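Local coordinates for penicillin-binding protein (Bacillus halodurans, PDB 3TG9), which probably reacts with beta-lactam antibiotics through a serine nucleophile, as a membrane-associated member of the beta-lactamase and penicillin-binding protein family, at residues Val163-Ser166 / Phe172-Tyr175. Sequence-based numbering, arbitrary orientation.
Sequences VVES and FQEY
Glu165 reaches from helix 155-168 to the first turn of helix 172-182, where its carboxylate takes the backbone N-H of Phe172. Its CB carries CG anti to the carbonyl carbon (chi1 -70°); Glu165 CG then passes 3.2 Å from Phe172 N, and beyond it the chain runs extended through CD. At the tip, Glu165 OE2 accepts the N-H of Phe172 through its anti lone pair, 2.9 Å from Phe172 N, in a fairly straight bond (N-H...O 163°). Glu165 OE2 also receives a bond from a water, whose oxygen is 2.7 Å away and which donates a second, longer one to Gln173 OE1. A salt bridge from Arg129 to OE2 would be expected to stabilise the carboxylate's negative charge. Beside this polar link, Val164 CG1 sits over one face of the Tyr175 ring in a CH-pi contact, 4.2 Å from its centroid and nearest to Tyr175 CG, while Val164 CB meets the edge of the Phe172 ring at CD1. Tyr175 OH continues to Gln67 on helix 58-70, whose Ile65, Thr61 and Ala64 pack against Val164, Phe172 and Tyr175. The arrangement is a tight turn joining two consecutive helices in the helical region of a serine beta-lactamase-like fold, a glutamate of the first binding an N-terminal backbone N-H of the next.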
loop_
_atom_site.group_PDB
_atom_site.type_symbol
_atom_site.label_atom_id
_atom_site.label_comp_id
_atom_site.label_asym_id
_atom_site.label_seq_id
_atom_site.Cartn_x
_atom_site.Cartn_y
_atom_site.Cartn_z
ATOM N N VAL B 163 27.365 5.142 -4.718
ATOM C CA VAL B 163 28.715 4.811 -5.148
ATOM C C VAL B 163 28.733 3.439 -5.809
ATOM O O VAL B 163 29.336 3.260 -6.864
ATOM C CB VAL B 163 29.720 4.864 -3.983
ATOM C CG1 VAL B 163 31.055 4.276 -4.409
ATOM C CG2 VAL B 163 29.883 6.304 -3.498
ATOM N N VAL B 164 28.053 2.475 -5.199
ATOM C CA VAL B 164 27.983 1.138 -5.769
ATOM C C VAL B 164 27.421 1.182 -7.181
ATOM O O VAL B 164 27.902 0.481 -8.071
ATOM C CB VAL B 164 27.129 0.189 -4.907
ATOM C CG1 VAL B 164 26.807 -1.092 -5.679
ATOM C CG2 VAL B 164 27.847 -0.138 -3.604
ATOM N N GLU B 165 26.402 2.014 -7.383
ATOM C CA GLU B 165 25.757 2.140 -8.682
ATOM C C GLU B 165 26.692 2.804 -9.677
ATOM O O GLU B 165 26.839 2.353 -10.818
ATOM C CB GLU B 165 24.463 2.957 -8.564
ATOM C CG GLU B 165 23.343 2.238 -7.836
ATOM C CD GLU B 165 22.031 3.011 -7.837
ATOM O OE1 GLU B 165 22.044 4.241 -8.058
ATOM O OE2 GLU B 165 20.982 2.377 -7.606
ATOM N N SER B 166 27.321 3.881 -9.225
ATOM C CA SER B 166 28.193 4.687 -10.069
ATOM C C SER B 166 29.426 3.906 -10.511
ATOM O O SER B 166 29.912 4.073 -11.632
ATOM C CB SER B 166 28.606 5.961 -9.329
ATOM O OG SER B 166 29.246 6.877 -10.198
ATOM N N PHE B 172 21.658 -0.449 -7.452
ATOM C CA PHE B 172 22.089 -1.001 -6.180
ATOM C C PHE B 172 21.496 -2.384 -5.942
ATOM O O PHE B 172 22.218 -3.337 -5.643
ATOM C CB PHE B 172 21.736 -0.077 -5.014
ATOM C CG PHE B 172 22.083 -0.659 -3.677
ATOM C CD1 PHE B 172 23.401 -0.692 -3.243
ATOM C CD2 PHE B 172 21.101 -1.204 -2.866
ATOM C CE1 PHE B 172 23.728 -1.243 -2.016
ATOM C CE2 PHE B 172 21.424 -1.764 -1.638
ATOM C CZ PHE B 172 22.740 -1.783 -1.214
ATOM N N GLN B 173 20.180 -2.478 -6.085
ATOM C CA GLN B 173 19.443 -3.726 -5.905
ATOM C C GLN B 173 19.951 -4.848 -6.813
ATOM O O GLN B 173 20.116 -6.001 -6.379
ATOM C CB GLN B 173 17.945 -3.482 -6.143
ATOM C CG GLN B 173 17.298 -2.487 -5.160
ATOM C CD GLN B 173 17.598 -1.018 -5.470
ATOM O OE1 GLN B 173 18.261 -0.699 -6.458
ATOM N NE2 GLN B 173 17.093 -0.115 -4.623
ATOM N N GLU B 174 20.197 -4.506 -8.072
ATOM C CA GLU B 174 20.745 -5.457 -9.024
ATOM C C GLU B 174 22.102 -5.971 -8.554
ATOM O O GLU B 174 22.371 -7.173 -8.608
ATOM C CB GLU B 174 20.878 -4.819 -10.408
ATOM C CG GLU B 174 19.595 -4.819 -11.209
ATOM C CD GLU B 174 19.695 -3.970 -12.461
ATOM O OE1 GLU B 174 20.604 -3.119 -12.542
ATOM O OE2 GLU B 174 18.850 -4.144 -13.363
ATOM N N TYR B 175 22.956 -5.060 -8.095
ATOM C CA TYR B 175 24.277 -5.454 -7.633
ATOM C C TYR B 175 24.181 -6.460 -6.484
ATOM O O TYR B 175 24.807 -7.523 -6.520
ATOM C CB TYR B 175 25.124 -4.247 -7.217
ATOM C CG TYR B 175 26.552 -4.651 -6.886
ATOM C CD1 TYR B 175 27.571 -4.506 -7.821
ATOM C CD2 TYR B 175 26.870 -5.222 -5.658
ATOM C CE1 TYR B 175 28.871 -4.900 -7.538
ATOM C CE2 TYR B 175 28.173 -5.617 -5.364
ATOM C CZ TYR B 175 29.168 -5.451 -6.309
ATOM O OH TYR B 175 30.466 -5.840 -6.033
HETATM O O HOH W 1 18.358 2.385 -7.095
#